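Local coordinates for putative uncharacterized protein (PDB 3VR0), which probably acts as an archaeal proteasome activator, being a PAC2-family homologue of the proteasome assembly chaperones, at residues C[72-77]-C[82-87]. Numbering follows the deposited sequence.
Sequences HQVLIR and VELMKN
Leu75 and Glu83 form the hydrogen-bonded pair of a short antiparallel beta hairpin in this PAC2-family protein, strand 73-76 folding back on strand 82-84. Leu75 N donates to Glu83 O at 2.8 Å, and Glu83 N donates back to Leu75 O.

The side chains of this pair share one face of the hairpin with the Arg77 guanidinium. Arg77 and Glu83 cross at about a right angle, their guanidinium and carboxylate planes 83° apart. A bend at chi2 (-54°) in the Arg77 chain helps lay the guanidinium beside Glu83, with Leu75 CB against one of its faces. Arg77 NE forms a salt bridge to Glu83 OE1 at 3.1 Å, using the anti lone pair of that oxygen; the bond is bent, and the oxygen is tilted out of the guanidinium plane. Lys86 NZ reaches the same oxygen from above the carboxylate plane, so two cationic groups grip one carboxylate oxygen. Arg77 NH2 makes a weak bond to Leu84 O, and the same nitrogen forms a salt bridge with Asp108, its stronger partner. With an alanine here, Asp108 is likely to lose its salt-bridge mate and the Glu83 carboxylate, with one of the two charged donors on OE1 gone, to become freer to turn.

Farther along the same face, Leu75 lays CG against Met85 CG at 3.7 Å, the two side chains crossing nearly perpendicularly. On the other face Ile76 CD1 and Val74 CG1 lie against Val82. Residues 73-75 also pair antiparallel with a strand of the second subunit, extending the sheet across the interface. Where the two strands splay beyond Val74, a water bridges them, donating to Gln73 O at 2.8 Å and accepting from Met85 N.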
ATOM      1  N   HIS C  72     -12.659  -4.189   0.786  1.00 23.35           N
ATOM      2  CA  HIS C  72     -13.515  -3.523  -0.162  1.00 22.80           C
ATOM      3  C   HIS C  72     -14.684  -4.408  -0.586  1.00 22.44           C
ATOM      4  O   HIS C  72     -14.825  -4.767  -1.757  1.00 21.28           O
ATOM      5  CB  HIS C  72     -12.688  -3.045  -1.371  1.00 23.05           C
ATOM      6  CG  HIS C  72     -11.817  -4.098  -1.997  1.00 23.66           C
ATOM      7  ND1 HIS C  72     -10.549  -4.395  -1.527  1.00 23.12           N
ATOM      8  CD2 HIS C  72     -12.014  -4.896  -3.083  1.00 21.84           C
ATOM      9  CE1 HIS C  72     -10.009  -5.336  -2.291  1.00 24.83           C
ATOM     10  NE2 HIS C  72     -10.875  -5.663  -3.239  1.00 22.30           N
ATOM     11  N   GLN C  73     -15.525  -4.770   0.385  1.00 21.75           N
ATOM     12  CA  GLN C  73     -16.676  -5.629   0.100  1.00 21.84           C
ATOM     13  C   GLN C  73     -17.846  -5.300   1.018  1.00 22.75           C
ATOM     14  O   GLN C  73     -17.705  -4.617   2.036  1.00 23.36           O
ATOM     15  CB  GLN C  73     -16.335  -7.105   0.331  1.00 21.37           C
ATOM     16  CG  GLN C  73     -16.191  -7.413   1.854  1.00 20.90           C
ATOM     17  CD  GLN C  73     -15.341  -8.675   2.135  1.00 25.78           C
ATOM     18  OE1 GLN C  73     -15.164  -9.061   3.284  1.00 28.24           O
ATOM     19  NE2 GLN C  73     -14.824  -9.298   1.098  1.00 21.85           N
ATOM     20  N   VAL C  74     -18.977  -5.878   0.662  1.00 23.39           N
ATOM     21  CA  VAL C  74     -20.197  -5.848   1.452  1.00 25.19           C
ATOM     22  C   VAL C  74     -20.423  -7.242   2.010  1.00 25.18           C
ATOM     23  O   VAL C  74     -19.965  -8.192   1.415  1.00 25.64           O
ATOM     24  CB  VAL C  74     -21.282  -5.304   0.488  1.00 25.30           C
ATOM     25  CG1 VAL C  74     -22.421  -6.207   0.250  1.00 27.05           C
ATOM     26  CG2 VAL C  74     -21.544  -3.811   0.739  1.00 23.86           C
ATOM     27  N   LEU C  75     -21.058  -7.362   3.174  1.00 26.00           N
ATOM     28  CA  LEU C  75     -21.442  -8.666   3.738  1.00 28.41           C
ATOM     29  C   LEU C  75     -22.929  -8.917   3.602  1.00 29.98           C
ATOM     30  O   LEU C  75     -23.726  -7.985   3.612  1.00 29.16           O
ATOM     31  CB  LEU C  75     -21.064  -8.797   5.234  1.00 28.42           C
ATOM     32  CG  LEU C  75     -19.583  -8.758   5.643  1.00 29.12           C
ATOM     33  CD1 LEU C  75     -19.422  -8.735   7.158  1.00 28.88           C
ATOM     34  CD2 LEU C  75     -18.776  -9.933   5.037  1.00 28.49           C
ATOM     35  N   ILE C  76     -23.295 -10.184   3.470  1.00 31.64           N
ATOM     36  CA  ILE C  76     -24.698 -10.548   3.424  1.00 34.35           C
ATOM     37  C   ILE C  76     -25.190 -10.591   4.871  1.00 36.07           C
ATOM     38  O   ILE C  76     -24.606 -11.294   5.720  1.00 36.18           O
ATOM     39  CB  ILE C  76     -24.906 -11.930   2.765  1.00 33.74           C
ATOM     40  CG1 ILE C  76     -24.359 -11.953   1.339  1.00 33.45           C
ATOM     41  CG2 ILE C  76     -26.393 -12.305   2.797  1.00 35.57           C
ATOM     42  CD1 ILE C  76     -24.959 -10.957   0.399  1.00 34.55           C
ATOM     43  N   ARG C  77     -26.207  -9.801   5.184  1.00 38.40           N
ATOM     44  CA  ARG C  77     -26.750  -9.831   6.557  1.00 40.61           C
ATOM     45  C   ARG C  77     -27.970 -10.751   6.554  1.00 42.38           C
ATOM     46  O   ARG C  77     -28.200 -11.465   5.573  1.00 42.18           O
ATOM     47  CB  ARG C  77     -27.110  -8.421   7.083  1.00 40.36           C
ATOM     48  CG  ARG C  77     -25.946  -7.399   7.115  1.00 40.06           C
ATOM     49  CD  ARG C  77     -24.695  -7.868   7.878  1.00 39.22           C
ATOM     50  NE  ARG C  77     -23.771  -6.741   8.047  1.00 40.35           N
ATOM     51  CZ  ARG C  77     -22.552  -6.787   8.586  1.00 39.76           C
ATOM     52  NH1 ARG C  77     -22.059  -7.920   9.057  1.00 38.20           N
ATOM     53  NH2 ARG C  77     -21.811  -5.677   8.656  1.00 38.65           N
ATOM     54  N   VAL C  82     -27.586  -6.466   2.066  1.00 34.14           N
ATOM     55  CA  VAL C  82     -26.147  -6.166   2.040  1.00 32.95           C
ATOM     56  C   VAL C  82     -25.764  -4.975   2.925  1.00 32.59           C
ATOM     57  O   VAL C  82     -26.532  -4.021   3.079  1.00 33.20           O
ATOM     58  CB  VAL C  82     -25.605  -5.915   0.594  1.00 32.89           C
ATOM     59  CG1 VAL C  82     -25.750  -7.148  -0.262  1.00 32.62           C
ATOM     60  CG2 VAL C  82     -26.285  -4.710  -0.088  1.00 31.93           C
ATOM     61  N   GLU C  83     -24.556  -5.030   3.483  1.00 31.67           N
ATOM     62  CA  GLU C  83     -24.003  -3.952   4.261  1.00 30.14           C
ATOM     63  C   GLU C  83     -22.455  -3.936   4.248  1.00 28.57           C
ATOM     64  O   GLU C  83     -21.817  -4.962   4.416  1.00 26.86           O
ATOM     65  CB  GLU C  83     -24.486  -4.075   5.705  1.00 30.49           C
ATOM     66  CG  GLU C  83     -24.310  -2.821   6.506  1.00 33.79           C
ATOM     67  CD  GLU C  83     -25.044  -2.873   7.852  1.00 40.47           C
ATOM     68  OE1 GLU C  83     -25.097  -3.955   8.474  1.00 40.38           O
ATOM     69  OE2 GLU C  83     -25.538  -1.810   8.298  1.00 44.29           O
ATOM     70  N   LEU C  84     -21.870  -2.749   4.122  1.00 27.03           N
ATOM     71  CA  LEU C  84     -20.449  -2.582   4.335  1.00 25.82           C
ATOM     72  C   LEU C  84     -20.010  -3.203   5.651  1.00 25.92           C
ATOM     73  O   LEU C  84     -20.807  -3.357   6.602  1.00 25.08           O
ATOM     74  CB  LEU C  84     -20.084  -1.102   4.349  1.00 25.36           C
ATOM     75  CG  LEU C  84     -20.229  -0.289   3.077  1.00 24.61           C
ATOM     76  CD1 LEU C  84     -19.908   1.150   3.450  1.00 23.59           C
ATOM     77  CD2 LEU C  84     -19.291  -0.782   1.981  1.00 21.91           C
ATOM     78  N   MET C  85     -18.726  -3.535   5.708  1.00 24.17           N
ATOM     79  CA  MET C  85     -18.143  -3.990   6.936  1.00 24.33           C
ATOM     80  C   MET C  85     -18.026  -2.821   7.901  1.00 23.33           C
ATOM     81  O   MET C  85     -17.884  -1.653   7.476  1.00 22.23           O
ATOM     82  CB  MET C  85     -16.814  -4.676   6.659  1.00 25.89           C
ATOM     83  CG  MET C  85     -17.058  -6.034   5.857  1.00 27.05           C
ATOM     84  SD  MET C  85     -15.688  -7.133   5.996  1.00 40.02           S
ATOM     85  CE  MET C  85     -14.613  -6.107   5.077  1.00 30.53           C
ATOM     86  N   LYS C  86     -18.152  -3.124   9.186  1.00 22.08           N
ATOM     87  CA  LYS C  86     -18.364  -2.065  10.151  1.00 23.05           C
ATOM     88  C   LYS C  86     -17.976  -2.532  11.540  1.00 22.96           C
ATOM     89  O   LYS C  86     -17.767  -3.747  11.773  1.00 23.22           O
ATOM     90  CB  LYS C  86     -19.860  -1.631  10.108  1.00 23.08           C
ATOM     91  CG  LYS C  86     -20.823  -2.706  10.731  1.00 25.05           C
ATOM     92  CD  LYS C  86     -22.329  -2.397  10.459  1.00 29.24           C
ATOM     93  CE  LYS C  86     -23.198  -3.405  11.214  1.00 32.17           C
ATOM     94  NZ  LYS C  86     -24.644  -3.158  10.951  1.00 37.40           N
ATOM     95  N   ASN C  87     -17.800  -1.570  12.436  1.00 22.24           N
ATOM     96  CA  ASN C  87     -17.727  -1.856  13.862  1.00 23.03           C
ATOM     97  C   ASN C  87     -18.972  -1.196  14.493  1.00 23.68           C
ATOM     98  O   ASN C  87     -19.569  -0.260  13.893  1.00 22.93           O
ATOM     99  CB  ASN C  87     -16.454  -1.285  14.494  1.00 21.77           C
ATOM    100  CG  ASN C  87     -15.167  -1.884  13.894  1.00 24.28           C
ATOM    101  OD1 ASN C  87     -14.091  -1.323  14.104  1.00 24.04           O
ATOM    102  ND2 ASN C  87     -15.276  -3.020  13.150  1.00 19.65           N
TER
HETATM  103  O   HOH W   1     -16.445  -2.825   3.817  1.00 26.57           O